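Local coordinates for acyl-CoA dehydrogenase domain protein Tcur3483 (Thermomonospora curvata, PDB 6WY9) that binds FAD and probably catalyses the oxidation of a CH-CH bond, as an acyl-CoA dehydrogenase-type flavoprotein, at residues 295-300 and 344-349; 146-151 and 157-162; 109-114 and 133-138. All blocks are in the same frame, centred on the assembly; numbering follows the deposited sequence. Where two conformers were deposited one is given.

Interaction 1 (295-300 and 344-349); sequences RRDLAR and QRTLTG. With GOL (glycerol), chain I.
The guanidinium of R300 meets T346 at its edge: T346 OG1 lies near the guanidinium plane, 3.1 Å from R300 NH2. The angle there is too poor for a hydrogen bond. O1 of a bound glycerol sits at the edge too and takes a bond of 2.9 Å from R300 NH2. The chain of R300 is bent at chi3 (55°), which turns the guanidinium toward T346. Its stronger partner is D342, one turn before T346, through a salt bridge; T346 OG1 is hydrogen-bonded to the carbonyl oxygen of the same D342.

T346 buries more surface here than any other residue of the two segments. Its CG2 packs on D297 CB at 3.4 Å. The carboxylate of D297 reaches the other helix through a water, which donates to D297 OD2 (2.6 Å) and to T346 O (2.9 Å). D297 OD2 is also bonded to a polar side chain of another protein chain.

Segments 295-300 and 344-349 run nearly antiparallel, at 157°, with axes 10.1 Å apart. They lie on helices 292-321 and 326-350, in the C-terminal helical domain of the acyl-CoA dehydrogenase fold. At this axis distance, glycerol and water bridge part of the interface. The glycerol probably comes from the crystallisation liquor. Its far hydroxyl, O3, lies at the edge of the R345 guanidinium and accepts from R345 NE at 3.2 Å.

On the apolar side, L298 and L347 cross at about a right angle. Their CD2 methyls touch at 4.0 Å, and both residues also pack on helix 263-286.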
loop_
_atom_site.group_PDB
_atom_site.type_symbol
_atom_site.label_atom_id
_atom_site.label_comp_id
_atom_site.label_asym_id
_atom_site.label_seq_id
_atom_site.Cartn_x
_atom_site.Cartn_y
_atom_site.Cartn_z
ATOM N N ARG A 295 2.513 -2.211 18.673
ATOM C CA ARG A 295 1.255 -1.533 18.987
ATOM C C ARG A 295 0.634 -0.927 17.724
ATOM O O ARG A 295 -0.576 -1.062 17.489
ATOM C CB ARG A 295 1.474 -0.461 20.063
ATOM C CG ARG A 295 1.693 -1.051 21.417
ATOM C CD ARG A 295 1.794 0.033 22.480
ATOM N NE ARG A 295 2.071 -0.531 23.796
ATOM C CZ ARG A 295 1.797 0.091 24.935
ATOM N NH1 ARG A 295 1.227 1.288 24.925
ATOM N NH2 ARG A 295 2.077 -0.486 26.073
ATOM N N ARG A 296 1.453 -0.262 16.908
ATOM C CA ARG A 296 0.951 0.361 15.682
ATOM C C ARG A 296 0.397 -0.686 14.711
ATOM O O ARG A 296 -0.640 -0.455 14.063
ATOM C CB ARG A 296 2.049 1.188 15.007
ATOM C CG ARG A 296 1.647 1.627 13.546
ATOM C CD ARG A 296 2.806 2.181 12.731
ATOM N NE ARG A 296 2.358 2.457 11.386
ATOM C CZ ARG A 296 2.289 3.680 10.879
ATOM N NH1 ARG A 296 2.703 4.709 11.594
ATOM N NH2 ARG A 296 1.852 3.866 9.634
ATOM N N ASP A 297 1.094 -1.822 14.555
ATOM C CA ASP A 297 0.624 -2.876 13.655
ATOM C C ASP A 297 -0.663 -3.535 14.165
ATOM O O ASP A 297 -1.521 -3.949 13.366
ATOM C CB ASP A 297 1.710 -3.957 13.477
ATOM C CG ASP A 297 2.844 -3.531 12.526
ATOM O OD1 ASP A 297 2.772 -2.421 11.966
ATOM O OD2 ASP A 297 3.821 -4.311 12.327
ATOM N N LEU A 298 -0.777 -3.725 15.482
ATOM C CA LEU A 298 -2.019 -4.229 16.047
ATOM C C LEU A 298 -3.159 -3.230 15.855
ATOM O O LEU A 298 -4.286 -3.649 15.570
ATOM C CB LEU A 298 -1.848 -4.546 17.538
ATOM C CG LEU A 298 -0.947 -5.744 17.807
ATOM C CD1 LEU A 298 -0.642 -5.737 19.336
ATOM C CD2 LEU A 298 -1.655 -7.031 17.340
ATOM N N ALA A 299 -2.866 -1.925 15.920
ATOM C CA ALA A 299 -3.900 -0.897 15.689
ATOM C C ALA A 299 -4.388 -0.931 14.249
ATOM O O ALA A 299 -5.603 -0.890 13.999
ATOM C CB ALA A 299 -3.364 0.511 16.024
ATOM N N ARG A 300 -3.452 -1.006 13.287
ATOM C CA ARG A 300 -3.822 -0.996 11.877
ATOM C C ARG A 300 -4.599 -2.249 11.509
ATOM O O ARG A 300 -5.628 -2.167 10.832
ATOM C CB ARG A 300 -2.583 -0.867 10.965
ATOM C CG ARG A 300 -2.890 -0.444 9.532
ATOM C CD ARG A 300 -1.592 -0.400 8.616
ATOM N NE ARG A 300 -0.932 -1.708 8.673
ATOM C CZ ARG A 300 -1.340 -2.776 7.992
ATOM N NH1 ARG A 300 -2.392 -2.681 7.161
ATOM N NH2 ARG A 300 -0.721 -3.948 8.137
ATOM N N GLN A 344 -2.336 -11.849 8.369
ATOM C CA GLN A 344 -1.377 -12.943 8.473
ATOM C C GLN A 344 0.054 -12.430 8.410
ATOM O O GLN A 344 0.894 -12.857 9.201
ATOM C CB GLN A 344 -1.638 -13.994 7.377
ATOM C CG GLN A 344 -2.925 -14.814 7.674
ATOM C CD GLN A 344 -3.584 -15.455 6.444
ATOM O OE1 GLN A 344 -3.060 -15.374 5.325
ATOM N NE2 GLN A 344 -4.771 -16.068 6.649
ATOM N N ARG A 345 0.366 -11.552 7.438
ATOM C CA ARG A 345 1.730 -11.027 7.326
ATOM C C ARG A 345 2.112 -10.295 8.590
ATOM O O ARG A 345 3.212 -10.459 9.119
ATOM C CB ARG A 345 1.860 -10.035 6.156
ATOM C CG ARG A 345 1.853 -10.651 4.747
ATOM C CD ARG A 345 1.806 -9.521 3.684
ATOM N NE ARG A 345 2.966 -8.610 3.763
ATOM C CZ ARG A 345 3.448 -7.985 2.698
ATOM N NH1 ARG A 345 2.894 -8.193 1.511
ATOM N NH2 ARG A 345 4.462 -7.155 2.797
ATOM N N THR A 346 1.187 -9.469 9.080
ATOM C CA THR A 346 1.489 -8.544 10.159
ATOM C C THR A 346 1.676 -9.283 11.482
ATOM O O THR A 346 2.631 -9.016 12.206
ATOM C CB THR A 346 0.372 -7.497 10.265
ATOM O OG1 THR A 346 0.241 -6.800 9.022
ATOM C CG2 THR A 346 0.700 -6.493 11.379
ATOM N N LEU A 347 0.778 -10.233 11.798
ATOM C CA LEU A 347 0.897 -11.020 13.023
ATOM C C LEU A 347 2.142 -11.895 13.005
ATOM O O LEU A 347 2.757 -12.101 14.062
ATOM C CB LEU A 347 -0.343 -11.915 13.275
ATOM C CG LEU A 347 -1.682 -11.180 13.540
ATOM C CD1 LEU A 347 -2.854 -12.197 13.734
ATOM C CD2 LEU A 347 -1.618 -10.151 14.759
ATOM N N THR A 348 2.515 -12.432 11.836
ATOM C CA THR A 348 3.761 -13.176 11.733
ATOM C C THR A 348 4.954 -12.300 12.155
ATOM O O THR A 348 5.847 -12.751 12.891
ATOM C CB THR A 348 3.942 -13.707 10.287
ATOM O OG1 THR A 348 2.962 -14.720 10.023
ATOM C CG2 THR A 348 5.334 -14.349 10.113
ATOM N N GLY A 349 5.016 -11.068 11.650
ATOM C CA GLY A 349 6.076 -10.163 12.085
ATOM C C GLY A 349 6.083 -9.970 13.595
ATOM O O GLY A 349 7.139 -10.017 14.232
HETATM C C1 GOL I . 2.754 -4.529 9.030
HETATM O O1 GOL I . 1.995 -3.308 9.086
HETATM C C2 GOL I . 3.173 -4.853 7.567
HETATM O O2 GOL I . 4.485 -4.517 7.300
HETATM C C3 GOL I . 2.988 -6.391 7.442
HETATM O O3 GOL I . 3.688 -6.860 6.289
HETATM O O HOH W 1 4.397 -6.773 11.745
#

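Interaction 2 (146-151 and 157-162); sequences YTEPGA and SLTTRA. With FDA (dihydroflavine-adenine dinucleotide), chain C.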
loop_
_atom_site.group_PDB
_atom_site.type_symbol
_atom_site.label_atom_id
_atom_site.label_comp_id
_atom_site.label_asym_id
_atom_site.label_seq_id
_atom_site.Cartn_x
_atom_site.Cartn_y
_atom_site.Cartn_z
ATOM N N TYR A 146 -16.162 -27.391 -10.573
ATOM C CA TYR A 146 -16.203 -26.323 -11.577
ATOM C C TYR A 146 -14.937 -26.275 -12.429
ATOM O O TYR A 146 -14.977 -26.470 -13.657
ATOM C CB TYR A 146 -16.401 -24.969 -10.892
ATOM C CG TYR A 146 -17.754 -24.766 -10.254
ATOM C CD1 TYR A 146 -18.835 -25.579 -10.572
ATOM C CD2 TYR A 146 -17.937 -23.749 -9.331
ATOM C CE1 TYR A 146 -20.061 -25.375 -9.971
ATOM C CE2 TYR A 146 -19.135 -23.543 -8.754
ATOM C CZ TYR A 146 -20.192 -24.353 -9.056
ATOM O OH TYR A 146 -21.390 -24.091 -8.433
ATOM N N THR A 147 -13.802 -26.064 -11.758
ATOM C CA THR A 147 -12.555 -25.646 -12.371
ATOM C C THR A 147 -11.960 -26.752 -13.215
ATOM O O THR A 147 -11.957 -27.921 -12.823
ATOM C CB THR A 147 -11.577 -25.234 -11.256
ATOM O OG1 THR A 147 -12.191 -24.209 -10.466
ATOM C CG2 THR A 147 -10.225 -24.720 -11.822
ATOM N N GLU A 148 -11.447 -26.381 -14.384
ATOM C CA GLU A 148 -10.723 -27.272 -15.274
ATOM C C GLU A 148 -9.341 -26.691 -15.541
ATOM O O GLU A 148 -9.136 -25.481 -15.407
ATOM C CB GLU A 148 -11.461 -27.444 -16.613
ATOM C CG GLU A 148 -12.918 -27.821 -16.392
ATOM C CD GLU A 148 -13.701 -28.089 -17.688
ATOM O OE1 GLU A 148 -13.275 -27.624 -18.795
ATOM O OE2 GLU A 148 -14.768 -28.773 -17.581
ATOM N N PRO A 149 -8.391 -27.510 -15.968
ATOM C CA PRO A 149 -7.118 -26.939 -16.446
ATOM C C PRO A 149 -7.302 -25.795 -17.445
ATOM O O PRO A 149 -6.556 -24.816 -17.359
ATOM C CB PRO A 149 -6.403 -28.153 -17.086
ATOM C CG PRO A 149 -6.966 -29.345 -16.330
ATOM C CD PRO A 149 -8.426 -28.990 -16.036
ATOM N N GLY A 150 -8.232 -25.900 -18.417
ATOM C CA GLY A 150 -8.469 -24.846 -19.386
ATOM C C GLY A 150 -9.528 -23.817 -19.011
ATOM O O GLY A 150 -9.861 -22.925 -19.804
ATOM N N ALA A 151 -10.087 -23.884 -17.810
ATOM C CA ALA A 151 -11.231 -23.011 -17.515
ATOM C C ALA A 151 -11.221 -22.758 -16.012
ATOM O O ALA A 151 -11.809 -23.518 -15.228
ATOM C CB ALA A 151 -12.551 -23.622 -17.988
ATOM N N SER A 157 -15.990 -21.042 -19.998
ATOM C CA SER A 157 -15.372 -21.769 -21.100
ATOM C C SER A 157 -15.171 -23.248 -20.816
ATOM O O SER A 157 -14.437 -23.890 -21.564
ATOM C CB SER A 157 -14.000 -21.173 -21.432
ATOM O OG SER A 157 -14.177 -20.008 -22.200
ATOM N N LEU A 158 -15.741 -23.792 -19.740
ATOM C CA LEU A 158 -15.501 -25.195 -19.424
ATOM C C LEU A 158 -15.957 -26.101 -20.577
ATOM O O LEU A 158 -16.879 -25.772 -21.334
ATOM C CB LEU A 158 -16.220 -25.552 -18.106
ATOM C CG LEU A 158 -17.743 -25.350 -18.169
ATOM C CD1 LEU A 158 -18.484 -26.550 -18.840
ATOM C CD2 LEU A 158 -18.322 -24.969 -16.773
ATOM N N THR A 159 -15.282 -27.245 -20.725
ATOM C CA THR A 159 -15.512 -28.163 -21.828
ATOM C C THR A 159 -15.878 -29.569 -21.390
ATOM O O THR A 159 -16.164 -30.398 -22.259
ATOM C CB THR A 159 -14.262 -28.267 -22.723
ATOM O OG1 THR A 159 -13.147 -28.675 -21.915
ATOM C CG2 THR A 159 -13.949 -26.915 -23.377
ATOM N N THR A 160 -15.834 -29.884 -20.090
ATOM C CA THR A 160 -16.359 -31.175 -19.658
ATOM C C THR A 160 -17.763 -31.312 -20.233
ATOM O O THR A 160 -18.606 -30.430 -20.051
ATOM C CB THR A 160 -16.382 -31.289 -18.121
ATOM O OG1 THR A 160 -15.044 -31.334 -17.605
ATOM C CG2 THR A 160 -17.139 -32.572 -17.675
ATOM N N ARG A 161 -18.011 -32.388 -20.953
ATOM C CA ARG A 161 -19.230 -32.494 -21.735
ATOM C C ARG A 161 -20.133 -33.575 -21.165
ATOM O O ARG A 161 -19.669 -34.588 -20.633
ATOM C CB ARG A 161 -18.934 -32.801 -23.209
ATOM C CG ARG A 161 -18.557 -34.235 -23.457
ATOM C CD ARG A 161 -18.535 -34.583 -24.951
ATOM N NE ARG A 161 -18.375 -36.022 -25.185
ATOM C CZ ARG A 161 -17.287 -36.594 -25.700
ATOM N NH1 ARG A 161 -16.243 -35.857 -26.051
ATOM N NH2 ARG A 161 -17.239 -37.908 -25.872
ATOM N N ALA A 162 -21.434 -33.337 -21.286
ATOM C CA ALA A 162 -22.448 -34.308 -20.921
ATOM C C ALA A 162 -23.396 -34.384 -22.103
ATOM O O ALA A 162 -23.992 -33.369 -22.476
ATOM C CB ALA A 162 -23.183 -33.901 -19.642
HETATM P PA FDA C . -6.239 -18.607 -13.673
HETATM O O1A FDA C . -5.082 -19.117 -14.472
HETATM O O2A FDA C . -7.621 -18.478 -14.335
HETATM O O5B FDA C . -5.892 -17.010 -13.228
HETATM C C5B FDA C . -4.674 -17.019 -12.532
HETATM C C4B FDA C . -4.430 -15.574 -12.055
HETATM O O4B FDA C . -4.564 -14.715 -13.286
HETATM C C3B FDA C . -5.553 -15.033 -11.168
HETATM O O3B FDA C . -5.330 -15.277 -9.828
HETATM C C2B FDA C . -5.426 -13.539 -11.403
HETATM O O2B FDA C . -4.227 -12.935 -10.785
HETATM C C1B FDA C . -5.175 -13.432 -12.939
HETATM N N9A FDA C . -6.373 -13.179 -13.738
HETATM C C8A FDA C . -7.293 -14.106 -14.267
HETATM N N7A FDA C . -8.231 -13.523 -15.005
HETATM C C5A FDA C . -7.932 -12.178 -14.962
HETATM C C6A FDA C . -8.584 -11.070 -15.526
HETATM N N6A FDA C . -9.694 -11.209 -16.276
HETATM N N1A FDA C . -8.100 -9.824 -15.334
HETATM C C2A FDA C . -6.977 -9.762 -14.560
HETATM N N3A FDA C . -6.248 -10.726 -13.946
HETATM C C4A FDA C . -6.764 -11.941 -14.187
HETATM N N1 FDA C . -12.389 -25.209 -7.852
HETATM C C2 FDA C . -13.493 -26.080 -7.958
HETATM O O2 FDA C . -14.085 -26.215 -9.051
HETATM N N3 FDA C . -13.861 -26.749 -6.796
HETATM C C4 FDA C . -13.203 -26.620 -5.551
HETATM O O4 FDA C . -13.589 -27.272 -4.590
HETATM C C4X FDA C . -12.086 -25.713 -5.535
HETATM N N5 FDA C . -11.379 -25.531 -4.345
HETATM C C5X FDA C . -10.085 -25.092 -4.424
HETATM C C6 FDA C . -9.223 -25.275 -3.407
HETATM C C7 FDA C . -7.885 -24.826 -3.543
HETATM C C7M FDA C . -7.007 -25.044 -2.450
HETATM C C8 FDA C . -7.450 -24.195 -4.648
HETATM C C8M FDA C . -6.059 -23.716 -4.787
HETATM C C9 FDA C . -8.341 -23.975 -5.684
HETATM C C9A FDA C . -9.648 -24.436 -5.572
HETATM N N10 FDA C . -10.570 -24.221 -6.610
HETATM C C10 FDA C . -11.692 -25.056 -6.644
HETATM C "C1'" FDA C . -10.084 -23.626 -7.887
HETATM C "C2'" FDA C . -10.311 -22.089 -7.936
HETATM O "O2'" FDA C . -11.617 -21.806 -8.101
HETATM C "C3'" FDA C . -9.409 -21.616 -9.165
HETATM O "O3'" FDA C . -8.035 -21.727 -8.852
HETATM C "C4'" FDA C . -9.777 -20.201 -9.587
HETATM O "O4'" FDA C . -11.038 -20.256 -10.159
HETATM C "C5'" FDA C . -8.661 -19.664 -10.523
HETATM O "O5'" FDA C . -8.638 -20.472 -11.663
HETATM P P FDA C . -7.083 -20.786 -12.070
HETATM O O1P FDA C . -6.504 -21.404 -10.891
HETATM O O2P FDA C . -7.121 -21.538 -13.392
HETATM O O3P FDA C . -6.277 -19.349 -12.272
HETATM O O HOH W 2 -11.382 -26.652 -20.234
#
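A type I beta turn from E148 to A151 lies against the chain at 157-160, and the CA atoms of A151 and L158 come within 5.2 Å of each other. Within the turn the backbone of E148 and A151 is bonded both ways, N to O.

The E148 carboxylate reaches from this turn to the facing chain. With CG beside the backbone N and the chain extended beyond it, both oxygens arrive at the backbone of T159 and T160. T159 N donates to OE1 of E148 at 2.8 Å, nearly straight at 171°. It comes on the syn side, 22° out of the carboxylate plane.

E148 OE2 has two donors in T160. The backbone N of T160 uses the syn lone pair of OE2. T160 OG1 comes from above the plane, 51° out of it, and its bond to OE2 is 2.6 Å. K175 adds a salt bridge to OE2, so the buried charge is probably well compensated. A water also donates to E148 OE1. Four protein bonds therefore fix the rotation of the carboxylate.

This is the beta-rich middle domain of the acyl-CoA dehydrogenase fold, where the loop after strand 142-145 binds the flavin. The residues just before E148 do so here. FDA O2 receives the backbone N-H of Y146. T147 N also donates to FDA O2, at 2.7 Å and nearly straight. T147 OG1 accepts from FDA N1 at 2.8 Å.

A151 and L158 add an apolar contact. A151 CB rests on the backbone of L158, 3.6 Å from L158 CA. L158 CB also lies 3.6 Å from E148 OE2, beside the carboxylate, and L158 packs beyond on I203 and A190.

Interaction 3 (109-114 and 133-138); sequences FVTVNT and PGILSG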
loop_
_atom_site.group_PDB
_atom_site.type_symbol
_atom_site.label_atom_id
_atom_site.label_comp_id
_atom_site.label_asym_id
_atom_site.label_seq_id
_atom_site.Cartn_x
_atom_site.Cartn_y
_atom_site.Cartn_z
ATOM N N PHE A 109 -19.050 -26.812 5.290
ATOM C CA PHE A 109 -19.622 -25.552 4.811
ATOM C C PHE A 109 -20.209 -25.728 3.412
ATOM O O PHE A 109 -21.374 -25.423 3.148
ATOM C CB PHE A 109 -18.553 -24.444 4.767
ATOM C CG PHE A 109 -18.135 -23.889 6.114
ATOM C CD1 PHE A 109 -18.876 -22.902 6.738
ATOM C CD2 PHE A 109 -16.954 -24.305 6.716
ATOM C CE1 PHE A 109 -18.468 -22.378 7.965
ATOM C CE2 PHE A 109 -16.541 -23.780 7.933
ATOM C CZ PHE A 109 -17.298 -22.824 8.555
ATOM N N VAL A 110 -19.370 -26.190 2.487
ATOM C CA VAL A 110 -19.793 -26.282 1.092
ATOM C C VAL A 110 -21.069 -27.104 0.969
ATOM O O VAL A 110 -21.977 -26.751 0.216
ATOM C CB VAL A 110 -18.661 -26.853 0.221
ATOM C CG1 VAL A 110 -19.161 -27.187 -1.133
ATOM C CG2 VAL A 110 -17.559 -25.840 0.094
ATOM N N THR A 111 -21.159 -28.209 1.694
ATOM C CA THR A 111 -22.304 -29.086 1.494
ATOM C C THR A 111 -23.550 -28.524 2.156
ATOM O O THR A 111 -24.633 -28.544 1.563
ATOM C CB THR A 111 -21.994 -30.486 2.023
ATOM O OG1 THR A 111 -20.896 -31.033 1.271
ATOM C CG2 THR A 111 -23.224 -31.405 1.860
ATOM N N VAL A 112 -23.399 -27.989 3.363
ATOM C CA VAL A 112 -24.533 -27.551 4.162
ATOM C C VAL A 112 -24.951 -26.135 3.818
ATOM O O VAL A 112 -26.144 -25.839 3.770
ATOM C CB VAL A 112 -24.195 -27.703 5.652
ATOM C CG1 VAL A 112 -25.162 -26.878 6.519
ATOM C CG2 VAL A 112 -24.305 -29.165 6.018
ATOM N N ASN A 113 -24.002 -25.261 3.512
ATOM C CA ASN A 113 -24.297 -23.851 3.313
ATOM C C ASN A 113 -24.240 -23.400 1.878
ATOM O O ASN A 113 -24.544 -22.240 1.592
ATOM C CB ASN A 113 -23.340 -23.022 4.143
ATOM C CG ASN A 113 -23.724 -23.032 5.576
ATOM O OD1 ASN A 113 -23.448 -23.991 6.301
ATOM N ND2 ASN A 113 -24.414 -21.987 5.999
ATOM N N THR A 114 -23.870 -24.255 0.991
ATOM C CA THR A 114 -23.714 -23.871 -0.399
ATOM C C THR A 114 -24.559 -24.718 -1.336
ATOM O O THR A 114 -25.236 -24.182 -2.225
ATOM C CB THR A 114 -22.204 -23.976 -0.697
ATOM O OG1 THR A 114 -21.534 -22.859 -0.083
ATOM C CG2 THR A 114 -21.918 -24.010 -2.102
ATOM N N PRO A 133 -32.126 -34.648 3.277
ATOM C CA PRO A 133 -32.111 -35.321 4.589
ATOM C C PRO A 133 -30.740 -35.882 4.939
ATOM O O PRO A 133 -30.296 -35.762 6.091
ATOM C CB PRO A 133 -33.177 -36.424 4.436
ATOM C CG PRO A 133 -34.006 -36.010 3.241
ATOM C CD PRO A 133 -33.027 -35.328 2.320
ATOM N N GLY A 134 -30.048 -36.476 3.965
ATOM C CA GLY A 134 -28.736 -37.034 4.224
ATOM C C GLY A 134 -27.697 -35.963 4.433
ATOM O O GLY A 134 -26.742 -36.155 5.193
ATOM N N ILE A 135 -27.866 -34.814 3.782
ATOM C CA ILE A 135 -27.019 -33.675 4.121
ATOM C C ILE A 135 -27.245 -33.288 5.577
ATOM O O ILE A 135 -26.305 -33.190 6.375
ATOM C CB ILE A 135 -27.295 -32.493 3.178
ATOM C CG1 ILE A 135 -26.812 -32.819 1.759
ATOM C CG2 ILE A 135 -26.666 -31.218 3.765
ATOM C CD1 ILE A 135 -26.852 -31.644 0.791
ATOM N N LEU A 136 -28.511 -33.083 5.939
ATOM C CA LEU A 136 -28.885 -32.744 7.303
ATOM C C LEU A 136 -28.296 -33.725 8.306
ATOM O O LEU A 136 -27.718 -33.320 9.320
ATOM C CB LEU A 136 -30.409 -32.704 7.407
ATOM C CG LEU A 136 -31.037 -32.224 8.711
ATOM C CD1 LEU A 136 -30.653 -30.767 9.039
ATOM C CD2 LEU A 136 -32.560 -32.413 8.644
ATOM N N SER A 137 -28.454 -35.024 8.057
ATOM C CA SER A 137 -28.022 -36.039 9.015
ATOM C C SER A 137 -26.516 -36.242 9.015
ATOM O O SER A 137 -26.017 -37.106 9.745
ATOM C CB SER A 137 -28.706 -37.362 8.699
ATOM O OG SER A 137 -28.412 -37.718 7.357
ATOM N N GLY A 138 -25.787 -35.480 8.211
ATOM C CA GLY A 138 -24.365 -35.694 8.086
ATOM C C GLY A 138 -23.985 -36.962 7.366
ATOM O O GLY A 138 -22.886 -37.470 7.583
#
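T111 OG1 is hydrogen-bonded to the backbone N of F142, at the start of strand 142-145. This leaves the methyl of T111 to face I135. T111 CG2 stands anti to the backbone N (chi1 -63° for OG1) and meets I135 CD1 at 3.8 Å. The two side chains cross obliquely, and the same methyl also lies near CG1 and CG2 of I135.

On its other branch, I135 CG2 touches V112 CG2 at 3.9 Å. Here the side chains slide past each other in opposite directions. I135 thus bridges two neighbouring residues of helix 109-122. W79 and F142 also pack against it. An alanine here would remove CG2 and the CG1-CD1 arm, and would probably leave a gap facing the T111 and V112 methyls.

The contact has no hydrogen bond across it. The helix of I135 ends just beyond, where G138, with positive phi (70°), closes a Schellman motif; its N bonds to I135 O at 3.0 Å. The other helix has a wider pi-type turn at 110-114. Helices 109-122 and 125-136, a consecutive pair, meet in this way in the N-terminal helical domain of the acyl-CoA dehydrogenase fold.

Overall arrangement
The contacts follow the three domains of the family. Interaction 3 comes first along the chain, in the N-terminal helices 109-122 and 125-136. Interaction 2 follows in the middle domain, between the loop after strand 142-145 and the chain leading into strand 161-164. Interaction 1 comes last, in the C-terminal helices 292-321 and 326-350. Interactions 2 and 3 are closest, with centres 25 Å apart and nearest atoms about 6 Å apart. Strand 142-145 links them, and interaction 2 holds flavin directly. Interaction 1 lies 40 Å from interaction 2 and 36 Å from interaction 3, centre to centre. It lies away from the flavin site, beside other protein chains of the assembly.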